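Local coordinates for glycoprotein (Chandipura virus, PDB 5MDM) that probably attaches the virion to host receptors and, after endocytosis, drives fusion of the viral and endosomal membranes through acid-induced conformational changes, at residues A[311-316]-A[333-338]; A[24-29]-A[315-320]; A[108-113]-A[120-125]. All coordinates share one frame; numbering follows the deposited sequence.

Contact 1 of 3, residues A[311-316]-A[333-338]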
ATOM      1  N   LYS A 311      -7.217  13.052 -21.395  1.00 74.82           N
ATOM      2  CA  LYS A 311      -6.733  11.836 -20.755  1.00 73.62           C
ATOM      3  C   LYS A 311      -7.754  10.713 -20.837  1.00 75.80           C
ATOM      4  O   LYS A 311      -7.497   9.605 -20.385  1.00 80.23           O
ATOM      5  CB  LYS A 311      -6.333  12.092 -19.302  1.00 66.32           C
ATOM      6  CG  LYS A 311      -5.057  12.896 -19.141  1.00 68.23           C
ATOM      7  CD  LYS A 311      -4.554  12.822 -17.713  1.00 73.02           C
ATOM      8  CE  LYS A 311      -3.286  13.634 -17.519  1.00 87.05           C
ATOM      9  NZ  LYS A 311      -2.717  13.401 -16.159  1.00 92.72           N
ATOM     10  N   SER A 312      -8.908  11.004 -21.426  1.00 86.33           N
ATOM     11  CA  SER A 312      -9.969  10.018 -21.579  1.00 84.24           C
ATOM     12  C   SER A 312     -10.473  10.046 -23.015  1.00 80.45           C
ATOM     13  O   SER A 312     -10.341  11.062 -23.699  1.00 90.38           O
ATOM     14  CB  SER A 312     -11.118  10.343 -20.630  1.00 95.32           C
ATOM     15  OG  SER A 312     -11.745  11.556 -21.015  1.00112.74           O
ATOM     16  N   PRO A 313     -11.050   8.931 -23.487  1.00 69.25           N
ATOM     17  CA  PRO A 313     -11.606   8.906 -24.843  1.00 74.02           C
ATOM     18  C   PRO A 313     -12.730   9.925 -25.002  1.00 83.83           C
ATOM     19  O   PRO A 313     -13.368  10.309 -24.015  1.00 88.48           O
ATOM     20  CB  PRO A 313     -12.163   7.487 -24.964  1.00 67.86           C
ATOM     21  CG  PRO A 313     -11.393   6.694 -23.987  1.00 65.85           C
ATOM     22  CD  PRO A 313     -11.129   7.614 -22.838  1.00 66.49           C
ATOM     23  N   GLY A 314     -12.956  10.368 -26.233  1.00 80.44           N
ATOM     24  CA  GLY A 314     -14.000  11.335 -26.507  1.00 81.17           C
ATOM     25  C   GLY A 314     -13.622  12.321 -27.594  1.00 87.04           C
ATOM     26  O   GLY A 314     -12.446  12.486 -27.927  1.00 83.71           O
ATOM     27  N   LYS A 315     -14.634  12.972 -28.158  1.00 93.00           N
ATOM     28  CA  LYS A 315     -14.414  14.021 -29.138  1.00 93.02           C
ATOM     29  C   LYS A 315     -13.710  15.178 -28.440  1.00 90.56           C
ATOM     30  O   LYS A 315     -14.201  15.698 -27.440  1.00105.91           O
ATOM     31  CB  LYS A 315     -15.752  14.475 -29.729  1.00102.52           C
ATOM     32  CG  LYS A 315     -15.657  15.582 -30.769  1.00119.06           C
ATOM     33  CD  LYS A 315     -15.025  15.097 -32.065  1.00128.74           C
ATOM     34  CE  LYS A 315     -14.863  16.239 -33.064  1.00127.59           C
ATOM     35  NZ  LYS A 315     -14.243  15.775 -34.335  1.00131.50           N
ATOM     36  N   GLY A 316     -12.546  15.562 -28.948  1.00 81.58           N
ATOM     37  CA  GLY A 316     -11.807  16.674 -28.382  1.00 80.24           C
ATOM     38  C   GLY A 316     -10.867  17.370 -29.349  1.00 83.95           C
ATOM     39  O   GLY A 316     -11.005  17.266 -30.570  1.00 87.92           O
ATOM     40  N   TYR A 333     -10.348  11.334 -29.426  1.00 95.37           N
ATOM     41  CA  TYR A 333      -9.418  10.548 -28.638  1.00 89.26           C
ATOM     42  C   TYR A 333      -9.995   9.157 -28.415  1.00 88.77           C
ATOM     43  O   TYR A 333     -11.199   8.993 -28.209  1.00 92.37           O
ATOM     44  CB  TYR A 333      -9.155  11.218 -27.291  1.00 81.46           C
ATOM     45  CG  TYR A 333      -8.315  12.469 -27.360  1.00 76.28           C
ATOM     46  CD1 TYR A 333      -6.958  12.430 -27.083  1.00 75.79           C
ATOM     47  CD2 TYR A 333      -8.880  13.693 -27.687  1.00 78.34           C
ATOM     48  CE1 TYR A 333      -6.185  13.575 -27.132  1.00 69.92           C
ATOM     49  CE2 TYR A 333      -8.114  14.843 -27.739  1.00 75.57           C
ATOM     50  CZ  TYR A 333      -6.767  14.776 -27.460  1.00 73.91           C
ATOM     51  OH  TYR A 333      -6.000  15.916 -27.512  1.00 77.41           O
ATOM     52  N   VAL A 334      -9.132   8.155 -28.476  1.00 79.87           N
ATOM     53  CA  VAL A 334      -9.520   6.790 -28.175  1.00 84.34           C
ATOM     54  C   VAL A 334      -8.468   6.170 -27.269  1.00 86.77           C
ATOM     55  O   VAL A 334      -7.339   6.662 -27.185  1.00 81.37           O
ATOM     56  CB  VAL A 334      -9.650   5.947 -29.441  1.00 79.82           C
ATOM     57  CG1 VAL A 334     -10.704   6.539 -30.364  1.00 78.98           C
ATOM     58  CG2 VAL A 334      -8.310   5.860 -30.141  1.00 87.54           C
ATOM     59  N   ARG A 335      -8.845   5.098 -26.583  1.00 83.80           N
ATOM     60  CA  ARG A 335      -7.927   4.429 -25.678  1.00 78.44           C
ATOM     61  C   ARG A 335      -7.008   3.500 -26.454  1.00 83.69           C
ATOM     62  O   ARG A 335      -7.459   2.683 -27.259  1.00 81.52           O
ATOM     63  CB  ARG A 335      -8.697   3.654 -24.608  1.00 83.25           C
ATOM     64  CG  ARG A 335      -7.839   2.790 -23.706  1.00 66.07           C
ATOM     65  CD  ARG A 335      -8.654   2.269 -22.534  1.00 85.99           C
ATOM     66  NE  ARG A 335      -9.149   3.362 -21.698  1.00 91.20           N
ATOM     67  CZ  ARG A 335     -10.388   3.442 -21.225  1.00 81.95           C
ATOM     68  NH1 ARG A 335     -11.268   2.493 -21.504  1.00 70.60           N
ATOM     69  NH2 ARG A 335     -10.747   4.473 -20.473  1.00 83.59           N
ATOM     70  N   MET A 336      -5.710   3.645 -26.220  1.00 89.03           N
ATOM     71  CA  MET A 336      -4.719   2.777 -26.836  1.00 88.63           C
ATOM     72  C   MET A 336      -3.782   2.240 -25.769  1.00 94.26           C
ATOM     73  O   MET A 336      -3.580   2.874 -24.735  1.00 95.88           O
ATOM     74  CB  MET A 336      -3.899   3.546 -27.868  1.00 80.35           C
ATOM     75  CG  MET A 336      -4.708   4.148 -28.980  1.00 85.33           C
ATOM     76  SD  MET A 336      -3.650   5.022 -30.136  1.00100.61           S
ATOM     77  CE  MET A 336      -4.846   5.555 -31.360  1.00 91.38           C
ATOM     78  N   TRP A 337      -3.207   1.072 -26.024  1.00 89.31           N
ATOM     79  CA  TRP A 337      -2.163   0.550 -25.155  1.00 87.74           C
ATOM     80  C   TRP A 337      -0.803   0.635 -25.835  1.00 90.45           C
ATOM     81  O   TRP A 337      -0.636   0.189 -26.969  1.00 91.17           O
ATOM     82  CB  TRP A 337      -2.478  -0.881 -24.726  1.00 86.16           C
ATOM     83  CG  TRP A 337      -3.611  -0.941 -23.764  1.00 92.21           C
ATOM     84  CD1 TRP A 337      -3.533  -1.007 -22.402  1.00 88.97           C
ATOM     85  CD2 TRP A 337      -5.005  -0.913 -24.084  1.00 88.09           C
ATOM     86  NE1 TRP A 337      -4.793  -1.035 -21.856  1.00 83.01           N
ATOM     87  CE2 TRP A 337      -5.714  -0.976 -22.869  1.00 83.15           C
ATOM     88  CE3 TRP A 337      -5.721  -0.841 -25.282  1.00 82.74           C
ATOM     89  CZ2 TRP A 337      -7.104  -0.971 -22.819  1.00 81.34           C
ATOM     90  CZ3 TRP A 337      -7.100  -0.836 -25.228  1.00 76.19           C
ATOM     91  CH2 TRP A 337      -7.777  -0.902 -24.007  1.00 81.00           C
ATOM     92  N   ILE A 338       0.159   1.230 -25.142  1.00 85.93           N
ATOM     93  CA  ILE A 338       1.506   1.361 -25.678  1.00 87.74           C
ATOM     94  C   ILE A 338       2.489   0.519 -24.872  1.00 93.35           C
ATOM     95  O   ILE A 338       2.211   0.159 -23.726  1.00 81.07           O
ATOM     96  CB  ILE A 338       1.965   2.822 -25.703  1.00 81.35           C
ATOM     97  CG1 ILE A 338       1.893   3.429 -24.303  1.00 69.86           C
ATOM     98  CG2 ILE A 338       1.120   3.621 -26.682  1.00 82.92           C
ATOM     99  CD1 ILE A 338       2.316   4.874 -24.252  1.00 77.30           C
TER
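Tyr333 on strand 325-338 pairs with Gly314 as an antiparallel hydrogen-bonded pair: Gly314 N donates to Tyr333 O at 3.0 Å, and Tyr333 N to Gly314 O at 2.8 Å. Tyr333 O also takes a CA-H contact from Pro313 CA, 3.4 Å away. With CG beside its own backbone N (chi1 -72°), the Tyr333 ring follows the loop, its edge turned to Gly314 O and its CE2 4.1 Å from Gly316 C. The hydroxyl goes on to Leu317 O and Asn375 ND2.

At Val334 only the backbone takes part, with CA 4.2 Å from Pro313 CB; its side chain points away from the loop and its main chain bonds to Phe6 of strand 2-7. Arg335 brings its guanidinium beside the proline, so that Pro313 CG lies over one face, offset toward the rim, and Pro313 CD is 4.0 Å from NH2. NH1 and NH2 are held by His211 O and Ser210 O.

Gly314-Tyr333 is the one bridge between 311-316 and 333-338, and Gly316 with Thr331 carries the pairing on. Two main-chain bonds thus fix the register, while the guanidinium, bonded to those two carbonyls, presents a face to Pro313 without a polar bond to the loop.

Contact 2 of 3, residues A[24-29]-A[315-320]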
ATOM      1  N   CYS A  24     -10.407  23.135 -20.484  1.00110.56           N
ATOM      2  CA  CYS A  24      -9.725  22.455 -19.390  1.00 80.72           C
ATOM      3  C   CYS A  24     -10.689  21.791 -18.417  1.00103.40           C
ATOM      4  O   CYS A  24     -11.606  22.431 -17.901  1.00101.38           O
ATOM      5  CB  CYS A  24      -8.834  23.433 -18.628  1.00123.62           C
ATOM      6  SG  CYS A  24      -7.391  23.948 -19.535  1.00 86.40           S
ATOM      7  N   PRO A  25     -10.481  20.497 -18.161  1.00 79.82           N
ATOM      8  CA  PRO A  25      -9.463  19.699 -18.839  1.00 88.02           C
ATOM      9  C   PRO A  25     -10.058  19.146 -20.122  1.00 96.33           C
ATOM     10  O   PRO A  25     -11.280  19.137 -20.253  1.00105.24           O
ATOM     11  CB  PRO A  25      -9.214  18.569 -17.851  1.00 82.82           C
ATOM     12  CG  PRO A  25     -10.544  18.371 -17.207  1.00 89.70           C
ATOM     13  CD  PRO A  25     -11.194  19.726 -17.131  1.00 90.97           C
ATOM     14  N   MET A  26      -9.224  18.701 -21.055  1.00 93.33           N
ATOM     15  CA  MET A  26      -9.742  18.225 -22.332  1.00 95.31           C
ATOM     16  C   MET A  26     -10.526  16.933 -22.156  1.00 97.87           C
ATOM     17  O   MET A  26     -10.081  15.997 -21.487  1.00100.25           O
ATOM     18  CB  MET A  26      -8.621  18.049 -23.360  1.00103.26           C
ATOM     19  CG  MET A  26      -9.118  17.720 -24.762  1.00 93.75           C
ATOM     20  SD  MET A  26     -10.169  19.000 -25.466  1.00 93.85           S
ATOM     21  CE  MET A  26      -8.997  20.351 -25.603  1.00153.44           C
ATOM     22  N   GLY A  27     -11.709  16.895 -22.753  1.00102.71           N
ATOM     23  CA  GLY A  27     -12.569  15.737 -22.660  1.00118.53           C
ATOM     24  C   GLY A  27     -13.682  15.833 -23.679  1.00133.44           C
ATOM     25  O   GLY A  27     -13.839  16.859 -24.341  1.00133.43           O
ATOM     26  N   GLY A  28     -14.454  14.758 -23.808  1.00141.92           N
ATOM     27  CA  GLY A  28     -15.590  14.741 -24.710  1.00144.20           C
ATOM     28  C   GLY A  28     -16.756  15.544 -24.166  1.00144.53           C
ATOM     29  O   GLY A  28     -17.705  15.841 -24.892  1.00148.91           O
ATOM     30  N   GLU A  29     -16.679  15.898 -22.885  1.00139.98           N
ATOM     31  CA  GLU A  29     -17.739  16.651 -22.224  1.00136.74           C
ATOM     32  C   GLU A  29     -17.960  18.022 -22.863  1.00135.84           C
ATOM     33  O   GLU A  29     -19.087  18.513 -22.918  1.00136.71           O
ATOM     34  CB  GLU A  29     -17.446  16.800 -20.727  1.00139.82           C
ATOM     35  CG  GLU A  29     -16.087  17.408 -20.402  1.00149.66           C
ATOM     36  CD  GLU A  29     -16.142  18.379 -19.230  1.00156.22           C
ATOM     37  OE1 GLU A  29     -15.143  18.471 -18.484  1.00158.91           O
ATOM     38  OE2 GLU A  29     -17.179  19.058 -19.060  1.00154.27           O
ATOM     39  N   LYS A 315     -14.634  12.972 -28.158  1.00 93.00           N
ATOM     40  CA  LYS A 315     -14.414  14.021 -29.138  1.00 93.02           C
ATOM     41  C   LYS A 315     -13.710  15.178 -28.440  1.00 90.56           C
ATOM     42  O   LYS A 315     -14.201  15.698 -27.440  1.00105.91           O
ATOM     43  CB  LYS A 315     -15.752  14.475 -29.729  1.00102.52           C
ATOM     44  CG  LYS A 315     -15.657  15.582 -30.769  1.00119.06           C
ATOM     45  CD  LYS A 315     -15.025  15.097 -32.065  1.00128.74           C
ATOM     46  CE  LYS A 315     -14.863  16.239 -33.064  1.00127.59           C
ATOM     47  NZ  LYS A 315     -14.243  15.775 -34.335  1.00131.50           N
ATOM     48  N   GLY A 316     -12.546  15.562 -28.948  1.00 81.58           N
ATOM     49  CA  GLY A 316     -11.807  16.674 -28.382  1.00 80.24           C
ATOM     50  C   GLY A 316     -10.867  17.370 -29.349  1.00 83.95           C
ATOM     51  O   GLY A 316     -11.005  17.266 -30.570  1.00 87.92           O
ATOM     52  N   LEU A 317      -9.903  18.092 -28.790  1.00 83.50           N
ATOM     53  CA  LEU A 317      -8.908  18.794 -29.582  1.00 90.21           C
ATOM     54  C   LEU A 317      -7.509  18.343 -29.196  1.00 93.86           C
ATOM     55  O   LEU A 317      -7.255  17.978 -28.051  1.00 99.77           O
ATOM     56  CB  LEU A 317      -9.028  20.302 -29.366  1.00 99.32           C
ATOM     57  CG  LEU A 317     -10.385  20.940 -29.659  1.00 97.63           C
ATOM     58  CD1 LEU A 317     -10.320  22.438 -29.421  1.00 95.40           C
ATOM     59  CD2 LEU A 317     -10.814  20.644 -31.080  1.00 96.75           C
ATOM     60  N   ALA A 318      -6.599  18.364 -30.159  1.00 92.35           N
ATOM     61  CA  ALA A 318      -5.197  18.118 -29.876  1.00 86.18           C
ATOM     62  C   ALA A 318      -4.428  19.394 -30.183  1.00 96.66           C
ATOM     63  O   ALA A 318      -4.909  20.249 -30.928  1.00 94.97           O
ATOM     64  CB  ALA A 318      -4.680  16.961 -30.706  1.00 81.23           C
ATOM     65  N   TYR A 319      -3.243  19.525 -29.602  1.00106.48           N
ATOM     66  CA  TYR A 319      -2.438  20.730 -29.769  1.00108.12           C
ATOM     67  C   TYR A 319      -0.997  20.376 -30.118  1.00105.24           C
ATOM     68  O   TYR A 319      -0.474  19.352 -29.675  1.00103.25           O
ATOM     69  CB  TYR A 319      -2.476  21.583 -28.492  1.00101.71           C
ATOM     70  CG  TYR A 319      -3.849  22.132 -28.157  1.00 90.84           C
ATOM     71  CD1 TYR A 319      -4.250  23.371 -28.625  1.00 96.59           C
ATOM     72  CD2 TYR A 319      -4.740  21.407 -27.381  1.00 79.18           C
ATOM     73  CE1 TYR A 319      -5.501  23.875 -28.330  1.00 98.67           C
ATOM     74  CE2 TYR A 319      -5.996  21.902 -27.084  1.00 77.01           C
ATOM     75  CZ  TYR A 319      -6.371  23.139 -27.558  1.00 88.03           C
ATOM     76  OH  TYR A 319      -7.619  23.648 -27.265  1.00 89.02           O
ATOM     77  N   THR A 320      -0.359  21.225 -30.916  1.00102.77           N
ATOM     78  CA  THR A 320       1.048  21.036 -31.249  1.00107.13           C
ATOM     79  C   THR A 320       1.683  22.367 -31.630  1.00115.33           C
ATOM     80  O   THR A 320       1.012  23.398 -31.651  1.00118.11           O
ATOM     81  CB  THR A 320       1.240  20.011 -32.389  1.00111.69           C
ATOM     82  OG1 THR A 320       2.624  19.658 -32.488  1.00113.02           O
ATOM     83  CG2 THR A 320       0.764  20.577 -33.721  1.00117.64           C
TER
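Met26 carries this contact, reaching from the loop between strands 15-16 and 36-49 onto strand 316-322 at Leu317 and Tyr319. CG stands anti to the backbone N (chi1 -173°) and the chain then bends at both chi2 and chi3, which turns SD to the Leu317 amide and CE toward Leu317 CB and the Tyr319 ring edge. Met26 SD faces the main chain and accepts a weak hydrogen bond from Leu317 N, 3.5 Å away with 161° at the hydrogen; a sulfur is a poor acceptor, but here it meets an amide turned away from strand 325-338. Next to it, Met26 CG lies 3.8 Å from Leu317 O.

The methyl touches two side chains of the strand. Met26 CE is 3.8 Å from Leu317 CB, where the two side chains cross at about a right angle, and 3.7 Å from Tyr319 CE2, at the edge of the ring and in its plane.

At Gly27 the backbone passes Lys315 with two acceptors side by side, Gly27 O and Lys315 O, and no bond between them. Gly28 CA makes a CA-H...O contact with Lys315 O, 3.2 Å away and nearly straight at the hydrogen. The lysine side chain leads away.

The two segments run nearly antiparallel, yet no beta bridge forms. Strand 316-322 is paired on its other edge with strand 325-338, through Gly316 with Thr331 and Ala318 with Ala329, while Asn375 bonds to Tyr319 N. Behind Met26 the loop is tied to helix 270-295 by the Cys24-Cys287 disulfide, so it lies between that long helix and the sheet.

Contact 3 of 3, residues A[108-113]-A[120-125]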
ATOM      1  N   GLY A 108     -20.712 -29.426  33.178  1.00197.22           N
ATOM      2  CA  GLY A 108     -20.038 -30.672  33.493  1.00198.37           C
ATOM      3  C   GLY A 108     -20.986 -31.848  33.637  1.00196.33           C
ATOM      4  O   GLY A 108     -22.120 -31.806  33.155  1.00201.62           O
ATOM      5  N   PHE A 109     -20.520 -32.900  34.306  1.00184.29           N
ATOM      6  CA  PHE A 109     -21.302 -34.125  34.465  1.00170.62           C
ATOM      7  C   PHE A 109     -22.553 -33.933  35.323  1.00164.55           C
ATOM      8  O   PHE A 109     -22.595 -33.054  36.183  1.00160.96           O
ATOM      9  CB  PHE A 109     -20.435 -35.245  35.049  1.00169.04           C
ATOM     10  CG  PHE A 109     -19.513 -35.884  34.053  1.00164.45           C
ATOM     11  CD1 PHE A 109     -18.142 -35.704  34.142  1.00165.86           C
ATOM     12  CD2 PHE A 109     -20.015 -36.666  33.027  1.00158.17           C
ATOM     13  CE1 PHE A 109     -17.291 -36.294  33.227  1.00161.88           C
ATOM     14  CE2 PHE A 109     -19.167 -37.255  32.108  1.00156.85           C
ATOM     15  CZ  PHE A 109     -17.804 -37.067  32.207  1.00156.78           C
ATOM     16  N   PRO A 110     -23.582 -34.756  35.075  1.00166.73           N
ATOM     17  CA  PRO A 110     -24.814 -34.792  35.870  1.00171.39           C
ATOM     18  C   PRO A 110     -24.606 -35.471  37.223  1.00176.99           C
ATOM     19  O   PRO A 110     -23.744 -36.344  37.344  1.00175.63           O
ATOM     20  CB  PRO A 110     -25.760 -35.643  35.014  1.00172.59           C
ATOM     21  CG  PRO A 110     -25.186 -35.607  33.644  1.00170.59           C
ATOM     22  CD  PRO A 110     -23.710 -35.544  33.839  1.00168.73           C
ATOM     23  N   PRO A 111     -25.396 -35.076  38.232  1.00178.03           N
ATOM     24  CA  PRO A 111     -25.325 -35.715  39.548  1.00179.75           C
ATOM     25  C   PRO A 111     -25.712 -37.184  39.450  1.00188.54           C
ATOM     26  O   PRO A 111     -26.497 -37.554  38.573  1.00186.41           O
ATOM     27  CB  PRO A 111     -26.361 -34.940  40.369  1.00176.37           C
ATOM     28  CG  PRO A 111     -27.287 -34.351  39.360  1.00173.12           C
ATOM     29  CD  PRO A 111     -26.427 -34.026  38.183  1.00176.16           C
ATOM     30  N   GLU A 112     -25.159 -38.005  40.337  1.00194.18           N
ATOM     31  CA  GLU A 112     -25.410 -39.442  40.318  1.00193.52           C
ATOM     32  C   GLU A 112     -26.883 -39.758  40.549  1.00193.81           C
ATOM     33  O   GLU A 112     -27.495 -39.259  41.494  1.00194.33           O
ATOM     34  CB  GLU A 112     -24.554 -40.146  41.372  1.00191.87           C
ATOM     35  CG  GLU A 112     -23.067 -39.868  41.248  1.00192.48           C
ATOM     36  CD  GLU A 112     -22.270 -40.464  42.388  1.00199.40           C
ATOM     37  OE1 GLU A 112     -21.053 -40.190  42.471  1.00199.52           O
ATOM     38  OE2 GLU A 112     -22.860 -41.207  43.202  1.00204.91           O
ATOM     39  N   SER A 113     -27.446 -40.583  39.673  1.00192.28           N
ATOM     40  CA  SER A 113     -28.822 -41.034  39.820  1.00190.14           C
ATOM     41  C   SER A 113     -28.839 -42.546  40.027  1.00205.08           C
ATOM     42  O   SER A 113     -28.870 -43.314  39.063  1.00210.03           O
ATOM     43  CB  SER A 113     -29.643 -40.650  38.590  1.00168.68           C
ATOM     44  OG  SER A 113     -31.011 -40.970  38.770  1.00160.13           O
ATOM     45  N   THR A 120     -28.978 -47.567  35.736  1.00209.30           N
ATOM     46  CA  THR A 120     -29.588 -46.439  35.040  1.00193.54           C
ATOM     47  C   THR A 120     -28.654 -45.241  35.069  1.00182.19           C
ATOM     48  O   THR A 120     -27.871 -45.073  36.004  1.00183.37           O
ATOM     49  CB  THR A 120     -30.935 -46.040  35.674  1.00196.89           C
ATOM     50  OG1 THR A 120     -30.729 -45.654  37.038  1.00201.46           O
ATOM     51  CG2 THR A 120     -31.918 -47.203  35.620  1.00199.86           C
ATOM     52  N   ASP A 121     -28.737 -44.403  34.043  1.00178.25           N
ATOM     53  CA  ASP A 121     -27.857 -43.244  33.945  1.00173.81           C
ATOM     54  C   ASP A 121     -28.607 -41.931  33.718  1.00154.76           C
ATOM     55  O   ASP A 121     -29.726 -41.916  33.200  1.00133.16           O
ATOM     56  CB  ASP A 121     -26.806 -43.453  32.847  1.00172.13           C
ATOM     57  CG  ASP A 121     -27.417 -43.867  31.523  1.00161.03           C
ATOM     58  OD1 ASP A 121     -26.713 -44.524  30.725  1.00153.02           O
ATOM     59  OD2 ASP A 121     -28.598 -43.539  31.283  1.00160.03           O
ATOM     60  N   SER A 122     -27.977 -40.833  34.124  1.00154.20           N
ATOM     61  CA  SER A 122     -28.517 -39.500  33.893  1.00150.24           C
ATOM     62  C   SER A 122     -27.582 -38.747  32.955  1.00140.22           C
ATOM     63  O   SER A 122     -26.370 -38.958  32.979  1.00126.78           O
ATOM     64  CB  SER A 122     -28.683 -38.744  35.216  1.00160.08           C
ATOM     65  OG  SER A 122     -27.469 -38.708  35.950  1.00165.88           O
ATOM     66  N   GLU A 123     -28.135 -37.872  32.125  1.00146.13           N
ATOM     67  CA  GLU A 123     -27.326 -37.205  31.110  1.00142.62           C
ATOM     68  C   GLU A 123     -27.618 -35.712  30.951  1.00138.29           C
ATOM     69  O   GLU A 123     -28.750 -35.258  31.138  1.00131.95           O
ATOM     70  CB  GLU A 123     -27.467 -37.920  29.763  1.00143.73           C
ATOM     71  CG  GLU A 123     -28.901 -38.093  29.311  1.00149.61           C
ATOM     72  CD  GLU A 123     -29.027 -38.869  28.017  1.00154.40           C
ATOM     73  OE1 GLU A 123     -28.016 -39.450  27.571  1.00155.16           O
ATOM     74  OE2 GLU A 123     -30.140 -38.901  27.447  1.00156.47           O
ATOM     75  N   PHE A 124     -26.570 -34.970  30.595  1.00146.30           N
ATOM     76  CA  PHE A 124     -26.630 -33.530  30.354  1.00151.59           C
ATOM     77  C   PHE A 124     -26.206 -33.244  28.920  1.00149.55           C
ATOM     78  O   PHE A 124     -25.053 -33.477  28.570  1.00150.88           O
ATOM     79  CB  PHE A 124     -25.644 -32.808  31.279  1.00160.10           C
ATOM     80  CG  PHE A 124     -26.292 -32.034  32.391  1.00169.32           C
ATOM     81  CD1 PHE A 124     -27.630 -31.682  32.331  1.00172.31           C
ATOM     82  CD2 PHE A 124     -25.551 -31.650  33.498  1.00172.31           C
ATOM     83  CE1 PHE A 124     -28.218 -30.963  33.360  1.00173.64           C
ATOM     84  CE2 PHE A 124     -26.132 -30.935  34.527  1.00175.08           C
ATOM     85  CZ  PHE A 124     -27.468 -30.591  34.458  1.00174.11           C
ATOM     86  N   LEU A 125     -27.110 -32.728  28.091  1.00146.54           N
ATOM     87  CA  LEU A 125     -26.735 -32.382  26.719  1.00138.97           C
ATOM     88  C   LEU A 125     -25.926 -31.085  26.671  1.00134.44           C
ATOM     89  O   LEU A 125     -26.463 -29.988  26.827  1.00135.58           O
ATOM     90  CB  LEU A 125     -27.955 -32.303  25.799  1.00139.70           C
ATOM     91  CG  LEU A 125     -27.631 -32.036  24.324  1.00143.63           C
ATOM     92  CD1 LEU A 125     -26.418 -32.843  23.878  1.00146.16           C
ATOM     93  CD2 LEU A 125     -28.829 -32.358  23.443  1.00143.39           C
TER
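In the fusion domain, the loop that follows helix 89-101 lies over the sheet face that carries Ser122 and Phe124 of strand 120-131, with Pro110 pressed between these two residues. The strand belongs to an antiparallel sheet in which Thr120, Ser122 and Phe124 bond through their backbones to Cys68, Thr66 and Trp64 of strand 56-69. The loop runs roughly antiparallel to it, without beta bridges, inside the region assigned by similarity as the fusion peptide.

Pro110 has its CB toward the strand, and its CG makes the closest contacts. Pro110 CG sits 3.4 Å from Phe124 N and 3.7 Å from Phe124 CB, covering the main chain around Glu123, while Pro110 CB comes 3.6 Å from Ser122 OG. Phe124 reaches on to the start of the loop, where Gly108 O lies at the ring edge, 3.5 Å from CD2. Phe109 turns away from the strand and stacks on His80, and Pro110 O is bonded to Thr66 OG1, so the loop also touches strands 56-69 and 77-85. At the far end Ser113 CB packs 4.0 Å from Ser122 CB.

The one hydrogen bond across the contact belongs to Ser122. With chi1 at 54° its OG stands between the backbone N and the carbonyl carbon and donates to Pro111 O at 3.0 Å, tilted 21° from the carbonyl plane.

In the fold
Contacts 1 and 2 are neighbours, with centres 10 Å apart: they share Lys315 and Gly316, and strands 316-322 and 325-338, which they reach, are adjacent in one sheet. Contact 3 belongs to a different sheet in the fusion domain on the opposite side of the chain's centre, about 78 Å from contact 1 and 83 Å from contact 2, centre to centre. Along the sequence it closes before contact 1 opens and is nested within the long loop closed by contact 2. Such a separation from the sheet of strands 316-322 and 325-338 is consistent with a class III fusion glycoprotein, whose fusion domain sits at one end of a long molecule.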